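PDB 4GPV: putative cell adhesion protein from Bacteroides eggerthii, which is probably a fimbrial subunit of the FimA-like family, a building block of surface pili through which the bacterium would adhere to other cells or surfaces. Local coordinates for residues L54-G59 against T80-K85; F155-I160 against Y250-D255; T179-V184 against K266-V271. All coordinates share one frame; numbering follows the deposited sequence.

Interaction 1 (L54-G59 against T80-K85)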
loop_
_atom_site.group_PDB
_atom_site.type_symbol
_atom_site.label_atom_id
_atom_site.label_comp_id
_atom_site.label_asym_id
_atom_site.label_seq_id
_atom_site.Cartn_x
_atom_site.Cartn_y
_atom_site.Cartn_z
ATOM N N LEU A 54 -20.817 10.783 -10.365
ATOM C CA LEU A 54 -20.986 11.246 -11.729
ATOM C C LEU A 54 -20.885 12.755 -11.747
ATOM O O LEU A 54 -21.520 13.401 -10.922
ATOM C CB LEU A 54 -22.339 10.801 -12.318
ATOM C CG LEU A 54 -22.579 9.295 -12.440
ATOM C CD1 LEU A 54 -24.051 9.013 -12.848
ATOM C CD2 LEU A 54 -21.647 8.682 -13.439
ATOM N N PHE A 55 -20.073 13.318 -12.654
ATOM C CA PHE A 55 -19.909 14.775 -12.696
ATOM C C PHE A 55 -20.212 15.353 -14.041
ATOM O O PHE A 55 -19.943 14.727 -15.060
ATOM C CB PHE A 55 -18.470 15.165 -12.313
ATOM C CG PHE A 55 -18.116 14.765 -10.907
ATOM C CD1 PHE A 55 -18.593 15.488 -9.820
ATOM C CD2 PHE A 55 -17.331 13.649 -10.665
ATOM C CE1 PHE A 55 -18.285 15.096 -8.513
ATOM C CE2 PHE A 55 -17.018 13.259 -9.356
ATOM C CZ PHE A 55 -17.496 13.982 -8.293
ATOM N N ARG A 56 -20.726 16.586 -14.037
ATOM C CA ARG A 56 -21.001 17.335 -15.257
ATOM C C ARG A 56 -19.682 17.980 -15.757
ATOM O O ARG A 56 -18.662 17.905 -15.060
ATOM C CB ARG A 56 -22.105 18.366 -15.010
ATOM C CG ARG A 56 -23.389 17.682 -14.582
ATOM C CD ARG A 56 -24.567 18.601 -14.353
ATOM N NE ARG A 56 -25.693 17.775 -13.929
ATOM C CZ ARG A 56 -26.704 18.181 -13.171
ATOM N NH1 ARG A 56 -26.804 19.458 -12.810
ATOM N NH2 ARG A 56 -27.653 17.332 -12.816
ATOM N N GLU A 57 -19.714 18.604 -16.958
ATOM C CA GLU A 57 -18.547 19.236 -17.590
ATOM C C GLU A 57 -17.876 20.251 -16.646
ATOM O O GLU A 57 -16.644 20.298 -16.572
ATOM C CB GLU A 57 -18.968 19.900 -18.922
ATOM C CG GLU A 57 -17.864 20.598 -19.712
ATOM C CD GLU A 57 -16.673 19.787 -20.191
ATOM O OE1 GLU A 57 -16.837 18.581 -20.481
ATOM O OE2 GLU A 57 -15.576 20.379 -20.319
ATOM N N GLY A 58 -18.679 21.013 -15.919
ATOM C CA GLY A 58 -18.172 22.017 -14.992
ATOM C C GLY A 58 -17.838 21.554 -13.589
ATOM O O GLY A 58 -17.652 22.393 -12.702
ATOM N N GLY A 59 -17.811 20.237 -13.383
ATOM C CA GLY A 59 -17.468 19.630 -12.100
ATOM C C GLY A 59 -18.592 19.410 -11.102
ATOM O O GLY A 59 -18.344 18.788 -10.076
ATOM N N THR A 80 -28.292 12.432 -15.391
ATOM C CA THR A 80 -28.792 13.067 -16.606
ATOM C C THR A 80 -27.802 12.921 -17.758
ATOM O O THR A 80 -26.678 12.429 -17.564
ATOM C CB THR A 80 -29.089 14.575 -16.361
ATOM O OG1 THR A 80 -27.872 15.312 -16.432
ATOM C CG2 THR A 80 -29.842 14.873 -15.039
ATOM N N THR A 81 -28.199 13.440 -18.934
ATOM C CA THR A 81 -27.354 13.446 -20.135
ATOM C C THR A 81 -26.228 14.487 -20.022
ATOM O O THR A 81 -25.364 14.569 -20.915
ATOM C CB THR A 81 -28.191 13.669 -21.382
ATOM O OG1 THR A 81 -28.983 14.850 -21.222
ATOM C CG2 THR A 81 -29.054 12.470 -21.702
ATOM N N ALA A 82 -26.192 15.221 -18.893
ATOM C CA ALA A 82 -25.127 16.174 -18.602
ATOM C C ALA A 82 -23.910 15.482 -17.965
ATOM O O ALA A 82 -22.858 16.117 -17.873
ATOM C CB ALA A 82 -25.632 17.287 -17.699
ATOM N N ALA A 83 -24.019 14.193 -17.530
ATOM C CA ALA A 83 -22.870 13.474 -16.954
ATOM C C ALA A 83 -21.746 13.353 -17.990
ATOM O O ALA A 83 -22.002 12.962 -19.130
ATOM C CB ALA A 83 -23.288 12.082 -16.473
ATOM N N LYS A 84 -20.503 13.690 -17.583
ATOM C CA LYS A 84 -19.311 13.635 -18.442
ATOM C C LYS A 84 -18.222 12.694 -17.919
ATOM O O LYS A 84 -17.432 12.180 -18.714
ATOM C CB LYS A 84 -18.695 15.033 -18.585
ATOM C CG LYS A 84 -19.587 16.012 -19.369
ATOM C CD LYS A 84 -19.721 15.681 -20.864
ATOM C CE LYS A 84 -18.451 15.886 -21.659
ATOM N NZ LYS A 84 -18.593 15.404 -23.058
ATOM N N LYS A 85 -18.155 12.509 -16.591
ATOM C CA LYS A 85 -17.130 11.673 -15.955
ATOM C C LYS A 85 -17.719 10.822 -14.879
ATOM O O LYS A 85 -18.571 11.297 -14.123
ATOM C CB LYS A 85 -16.042 12.565 -15.327
ATOM C CG LYS A 85 -15.018 13.154 -16.295
ATOM C CD LYS A 85 -13.921 12.162 -16.705
ATOM C CE LYS A 85 -12.842 11.943 -15.680
ATOM N NZ LYS A 85 -11.914 10.878 -16.121
HETATM O O HOH W 1 -22.159 18.599 -18.586
#

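Interaction 2 (F155-I160 against Y250-D255)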
loop_
_atom_site.group_PDB
_atom_site.type_symbol
_atom_site.label_atom_id
_atom_site.label_comp_id
_atom_site.label_asym_id
_atom_site.label_seq_id
_atom_site.Cartn_x
_atom_site.Cartn_y
_atom_site.Cartn_z
ATOM N N PHE A 155 -5.455 -0.840 -7.566
ATOM C CA PHE A 155 -5.241 -0.724 -6.116
ATOM C C PHE A 155 -4.713 0.634 -5.767
ATOM O O PHE A 155 -3.847 1.160 -6.467
ATOM C CB PHE A 155 -4.223 -1.763 -5.624
ATOM C CG PHE A 155 -4.703 -3.184 -5.724
ATOM C CD1 PHE A 155 -5.817 -3.614 -4.995
ATOM C CD2 PHE A 155 -4.032 -4.107 -6.527
ATOM C CE1 PHE A 155 -6.256 -4.942 -5.088
ATOM C CE2 PHE A 155 -4.460 -5.441 -6.594
ATOM C CZ PHE A 155 -5.581 -5.839 -5.890
ATOM N N VAL A 156 -5.166 1.176 -4.631
ATOM C CA VAL A 156 -4.657 2.448 -4.121
ATOM C C VAL A 156 -3.303 2.190 -3.448
ATOM O O VAL A 156 -2.437 3.061 -3.469
ATOM C CB VAL A 156 -5.697 3.049 -3.128
ATOM C CG1 VAL A 156 -5.134 4.261 -2.369
ATOM C CG2 VAL A 156 -6.978 3.410 -3.866
ATOM N N ALA A 157 -3.176 1.046 -2.780
ATOM C CA ALA A 157 -1.948 0.667 -2.072
ATOM C C ALA A 157 -0.923 -0.046 -2.977
ATOM O O ALA A 157 -1.191 -0.390 -4.132
ATOM C CB ALA A 157 -2.310 -0.242 -0.903
ATOM N N ALA A 158 0.252 -0.304 -2.385
ATOM C CA ALA A 158 1.316 -1.161 -2.877
ATOM C C ALA A 158 1.423 -2.330 -1.904
ATOM O O ALA A 158 1.000 -2.216 -0.738
ATOM C CB ALA A 158 2.642 -0.379 -2.939
ATOM N N LYS A 159 2.025 -3.420 -2.330
ATOM C CA LYS A 159 2.225 -4.580 -1.487
ATOM C C LYS A 159 3.721 -4.875 -1.414
ATOM O O LYS A 159 4.407 -4.815 -2.448
ATOM C CB LYS A 159 1.463 -5.773 -2.098
ATOM C CG LYS A 159 1.532 -7.050 -1.282
ATOM C CD LYS A 159 0.568 -8.091 -1.879
ATOM C CE LYS A 159 1.215 -9.177 -2.663
ATOM N NZ LYS A 159 0.200 -10.131 -3.202
ATOM N N ILE A 160 4.215 -5.192 -0.210
ATOM C CA ILE A 160 5.642 -5.534 -0.028
ATOM C C ILE A 160 5.705 -6.924 0.591
ATOM O O ILE A 160 5.161 -7.103 1.671
ATOM C CB ILE A 160 6.369 -4.477 0.853
ATOM C CG1 ILE A 160 6.319 -3.075 0.191
ATOM C CG2 ILE A 160 7.852 -4.908 1.119
ATOM C CD1 ILE A 160 6.728 -1.943 1.150
ATOM N N TYR A 250 0.869 -3.993 3.396
ATOM C CA TYR A 250 0.267 -3.058 2.445
ATOM C C TYR A 250 0.706 -1.685 2.862
ATOM O O TYR A 250 0.725 -1.389 4.067
ATOM C CB TYR A 250 -1.281 -3.127 2.456
ATOM C CG TYR A 250 -1.786 -4.504 2.144
ATOM C CD1 TYR A 250 -1.591 -5.076 0.885
ATOM C CD2 TYR A 250 -2.440 -5.256 3.111
ATOM C CE1 TYR A 250 -2.027 -6.374 0.609
ATOM C CE2 TYR A 250 -2.919 -6.534 2.835
ATOM C CZ TYR A 250 -2.697 -7.093 1.590
ATOM O OH TYR A 250 -3.142 -8.367 1.363
ATOM N N THR A 251 1.026 -0.822 1.899
ATOM C CA THR A 251 1.443 0.533 2.280
ATOM C C THR A 251 1.043 1.488 1.177
ATOM O O THR A 251 0.623 1.044 0.117
ATOM C CB THR A 251 2.976 0.563 2.554
ATOM O OG1 THR A 251 3.314 1.831 3.154
ATOM C CG2 THR A 251 3.819 0.360 1.287
ATOM N N PHE A 252 1.188 2.778 1.409
ATOM C CA PHE A 252 0.866 3.707 0.345
ATOM C C PHE A 252 2.149 4.251 -0.361
ATOM O O PHE A 252 3.285 4.059 0.110
ATOM C CB PHE A 252 0.005 4.861 0.875
ATOM C CG PHE A 252 -1.395 4.441 1.265
ATOM C CD1 PHE A 252 -2.097 3.493 0.513
ATOM C CD2 PHE A 252 -2.038 5.038 2.342
ATOM C CE1 PHE A 252 -3.405 3.108 0.884
ATOM C CE2 PHE A 252 -3.353 4.663 2.696
ATOM C CZ PHE A 252 -4.023 3.718 1.950
ATOM N N GLY A 253 1.940 4.932 -1.490
ATOM C CA GLY A 253 3.010 5.495 -2.304
ATOM C C GLY A 253 3.966 6.344 -1.508
ATOM O O GLY A 253 3.555 7.043 -0.589
ATOM N N ASN A 254 5.252 6.244 -1.792
ATOM C CA ASN A 254 6.244 7.030 -1.072
ATOM C C ASN A 254 7.501 7.158 -1.933
ATOM O O ASN A 254 8.273 6.208 -1.994
ATOM C CB ASN A 254 6.602 6.424 0.315
ATOM C CG ASN A 254 7.525 7.310 1.127
ATOM O OD1 ASN A 254 7.795 8.486 0.797
ATOM N ND2 ASN A 254 8.072 6.761 2.183
ATOM N N ASP A 255 7.740 8.353 -2.504
ATOM C CA ASP A 255 8.932 8.614 -3.348
ATOM C C ASP A 255 10.183 8.836 -2.499
ATOM O O ASP A 255 11.300 8.963 -3.027
ATOM C CB ASP A 255 8.697 9.808 -4.316
ATOM C CG ASP A 255 8.306 11.138 -3.670
ATOM O OD1 ASP A 255 8.561 11.319 -2.448
ATOM O OD2 ASP A 255 7.818 12.020 -4.397
HETATM O O HOH W 2 -0.731 4.888 -2.363
#

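Interaction 3 (T179-V184 against K266-V271)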
loop_
_atom_site.group_PDB
_atom_site.type_symbol
_atom_site.label_atom_id
_atom_site.label_comp_id
_atom_site.label_asym_id
_atom_site.label_seq_id
_atom_site.Cartn_x
_atom_site.Cartn_y
_atom_site.Cartn_z
ATOM N N THR A 179 18.847 -12.785 18.548
ATOM C CA THR A 179 17.489 -13.293 18.523
ATOM C C THR A 179 16.710 -12.376 17.582
ATOM O O THR A 179 16.681 -11.162 17.798
ATOM C CB THR A 179 16.882 -13.354 19.947
ATOM O OG1 THR A 179 17.661 -14.237 20.753
ATOM C CG2 THR A 179 15.408 -13.800 19.946
ATOM N N ASP A 180 16.102 -12.931 16.527
ATOM C CA ASP A 180 15.302 -12.101 15.641
ATOM C C ASP A 180 13.960 -11.835 16.299
ATOM O O ASP A 180 13.349 -12.776 16.835
ATOM C CB ASP A 180 15.108 -12.789 14.285
ATOM C CG ASP A 180 16.398 -13.049 13.537
ATOM O OD1 ASP A 180 17.345 -12.228 13.667
ATOM O OD2 ASP A 180 16.491 -14.100 12.881
ATOM N N ASP A 181 13.474 -10.564 16.258
ATOM C CA ASP A 181 12.230 -10.244 16.951
ATOM C C ASP A 181 11.057 -10.031 16.002
ATOM O O ASP A 181 9.952 -10.509 16.278
ATOM C CB ASP A 181 12.420 -9.011 17.855
ATOM C CG ASP A 181 13.608 -9.122 18.791
ATOM O OD1 ASP A 181 13.726 -10.157 19.495
ATOM O OD2 ASP A 181 14.435 -8.197 18.804
ATOM N N ALA A 182 11.261 -9.287 14.915
ATOM C CA ALA A 182 10.145 -8.991 14.027
ATOM C C ALA A 182 10.574 -8.563 12.636
ATOM O O ALA A 182 11.698 -8.101 12.436
ATOM C CB ALA A 182 9.315 -7.859 14.640
ATOM N N ALA A 183 9.670 -8.731 11.671
ATOM C CA ALA A 183 9.794 -8.126 10.358
ATOM C C ALA A 183 9.001 -6.830 10.483
ATOM O O ALA A 183 7.828 -6.853 10.906
ATOM C CB ALA A 183 9.218 -9.036 9.264
ATOM N N VAL A 184 9.652 -5.699 10.226
ATOM C CA VAL A 184 9.015 -4.391 10.458
ATOM C C VAL A 184 9.025 -3.511 9.203
ATOM O O VAL A 184 9.911 -3.629 8.377
ATOM C CB VAL A 184 9.677 -3.633 11.659
ATOM C CG1 VAL A 184 9.523 -4.387 12.989
ATOM C CG2 VAL A 184 11.151 -3.292 11.381
ATOM N N LYS A 266 14.120 -6.800 12.438
ATOM C CA LYS A 266 14.607 -6.171 13.672
ATOM C C LYS A 266 14.977 -7.305 14.618
ATOM O O LYS A 266 14.174 -8.221 14.809
ATOM C CB LYS A 266 13.519 -5.253 14.274
ATOM C CG LYS A 266 13.995 -4.531 15.530
ATOM C CD LYS A 266 13.585 -5.256 16.797
ATOM C CE LYS A 266 14.474 -4.858 17.952
ATOM N NZ LYS A 266 14.053 -5.547 19.204
ATOM N N SER A 267 16.189 -7.258 15.194
ATOM C CA SER A 267 16.641 -8.316 16.073
ATOM C C SER A 267 17.266 -7.723 17.313
ATOM O O SER A 267 17.428 -6.496 17.397
ATOM C CB SER A 267 17.649 -9.192 15.331
ATOM O OG SER A 267 17.113 -9.618 14.090
ATOM N N THR A 268 17.570 -8.575 18.282
ATOM C CA THR A 268 18.265 -8.164 19.509
ATOM C C THR A 268 19.612 -8.880 19.559
ATOM O O THR A 268 19.670 -10.120 19.512
ATOM C CB THR A 268 17.441 -8.436 20.764
ATOM O OG1 THR A 268 16.215 -7.698 20.667
ATOM C CG2 THR A 268 18.172 -7.999 22.029
ATOM N N LYS A 269 20.685 -8.093 19.665
ATOM C CA LYS A 269 22.038 -8.649 19.795
ATOM C C LYS A 269 22.464 -8.531 21.253
ATOM O O LYS A 269 22.346 -7.442 21.820
ATOM C CB LYS A 269 23.021 -7.916 18.871
ATOM C CG LYS A 269 24.458 -8.462 18.888
ATOM C CD LYS A 269 25.351 -7.559 18.028
ATOM C CE LYS A 269 26.761 -8.077 17.930
ATOM N NZ LYS A 269 27.658 -7.131 17.221
ATOM N N THR A 270 22.965 -9.638 21.842
ATOM C CA THR A 270 23.432 -9.648 23.226
ATOM C C THR A 270 24.915 -10.053 23.252
ATOM O O THR A 270 25.311 -11.086 22.698
ATOM C CB THR A 270 22.560 -10.542 24.127
ATOM O OG1 THR A 270 21.209 -10.113 24.038
ATOM C CG2 THR A 270 23.003 -10.495 25.582
ATOM N N VAL A 271 25.724 -9.192 23.857
ATOM C CA VAL A 271 27.177 -9.401 24.015
ATOM C C VAL A 271 27.524 -9.052 25.448
ATOM O O VAL A 271 27.496 -7.878 25.820
ATOM C CB VAL A 271 28.043 -8.592 23.017
ATOM C CG1 VAL A 271 29.520 -8.942 23.192
ATOM C CG2 VAL A 271 27.599 -8.793 21.574
#

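Interaction 1 (L54-G59 against T80-K85)
Arg56 lays the aliphatic part of its side chain over Ala82, and CD comes within 3.7 Å of Ala82 CB. CG stands anti to the carbonyl carbon (chi1 -61°) and the chain then runs straight to NE, which carries the guanidinium past the small alanine; beyond it, the side chains of Arg56 and Thr80 cross at about a right angle, NH2 standing 4.0 Å from Thr80 CG2. An alanine suits the spot because its methyl lets the long chain lie close, and a long arginine suits it because its charge is paired farther on, in a salt bridge from NE to Asp62.

The backbones meet in a classic beta bulge: Lys84 and Lys85 both face Phe55. Phe55 O therefore accepts twice, from Lys84 N at 2.8 Å in a nearly straight bond and from Lys85 N at 3.2 Å, while Phe55 N donates a hydrogen bond to Lys85 O at 2.9 Å. Lys85 sends its side chain to the same side of the sheet as Phe55, and its length lets the amine reach a salt bridge with Glu136. Phenylalanine fits as an apolar ring buried against Leu61 and Leu109. The twice-bent chain of Lys84 lies by Glu57, which is modelled in two conformers, so their approach is doubtful. A water joins Glu57 N to Ala82 O where the strands part.

Strand 50-56 thus pairs with strand 83-90 near its end, close to the type I turn from Arg56 to Gly59, and helix 106-111 packs against Phe55 and Lys85 through Glu106.

Interaction 2 (F155-I160 against Y250-D255)
An antiparallel strand pairing near the centre of the chain joins the long strand 146-169 to the end of strand 247-251. Ala158 and Thr251 form its hydrogen-bonded pair: Ala158 N reaches Thr251 O at 2.9 Å in a bond that is almost perfectly straight, and Thr251 N returns to Ala158 O at 3.0 Å, from a position tilted out of the carbonyl plane.

Lys159 and Tyr250, the next pair, lie side by side and point the same way, with Lys159 CD 4.0 Å from Tyr250 CE1. Lysine suits this buried place because its methylenes pack along the phenol while the amine is held beyond the contact by Glu43 and Asp41. Toward the other side of the sheet, Ile160 CD1 meets Thr251 CG2 at 3.7 Å; the beta-branched threonine offers a methyl here.

Where the strands separate, Phe252 takes over. Its CG lies anti to the carbonyl carbon (chi1 -69°), which brings the CD1-CE1 side of the ring back to segment 155-160; Ala157 CA sits at the ring edge, in its plane, 3.8 Å from CD1, and Val156 CG1 approaches CE1 to 3.9 Å. Were the ring replaced by an alanine here, a gap would probably open beside Val156 and Ala157. A water between Val156 O and Gly253 N bridges the diverging backbones.

Leu185 of strand 176-193 touches both Ile160 and Thr251, with Ala188 also against Thr251, while Trp338 of strand 329-343 lies against Lys159. On its other edge strand 146-169 runs parallel to strand 297-306, Lys159 bonding by backbone to Lys297 and Tyr299.

Interaction 3 (T179-V184 against K266-V271)
A classic beta bulge interrupts the antiparallel pairing of strands 176-193 and 262-271: Asp181 and Ala182 together face Lys266. Lys266 O receives both of their amides, Asp181 N at 2.8 Å and Ala182 N at 3.1 Å, each in the plane of the carbonyl, and Lys266 N answers to Ala182 O. Beyond the bulge, Thr179 and Thr268 pair through two backbone hydrogen bonds.

The extra residue turns the side chain of Asp181 toward the partner strand. Its OD2 is gripped twice: Thr268 OG1 donates at 2.6 Å on the syn side, close to the carboxylate plane, and Lys266 NZ forms a salt bridge at 2.7 Å from above that plane. The lysine manages this by leaving with CG anti to the backbone N (chi1 -178°) and bending at chi2 (-96°), which brings its chain back across the aspartate and leaves CE 3.4 Å from the same oxygen. Threonine fits beside it as a short hydroxyl donor on a beta-branched residue, a type at home in strands.

Asp180 and Ser267 sit across from each other on the other face. Ser267 OG donates to Asp180 OD1 at 2.7 Å on the anti side, and OD2 of this aspartate is held by a salt bridge to Arg168.

Both carboxylates are therefore matched by hydroxyl and cationic partners. With an ammonium group and a hydroxyl converging on one oxygen, Asp181 is likely to remain ionised, and the two bonds together should resist rotation of its carboxylate on this partly exposed face of the sheet.

In the fold
Interaction 2 lies near the middle of the elongated chain and is wholly buried, whereas interactions 1 and 3 are partly exposed and stand on opposite sides of the centre, their own centres about 56 Å apart. Interactions 1 and 2 belong to the same mixed sheet; interaction 3 belongs to the other, yet strands 146-169 and 176-193 are consecutive, as are 247-251 and 262-271, which ties it to interaction 2. Chemistry follows place: aromatic and aliphatic groups dominate the buried contact, whose one lysine finds its partners outside it, as do Arg56 and Lys85 of interaction 1. Both outer contacts contain a classic bulge, but only interaction 3 closes a salt bridge between its own segments.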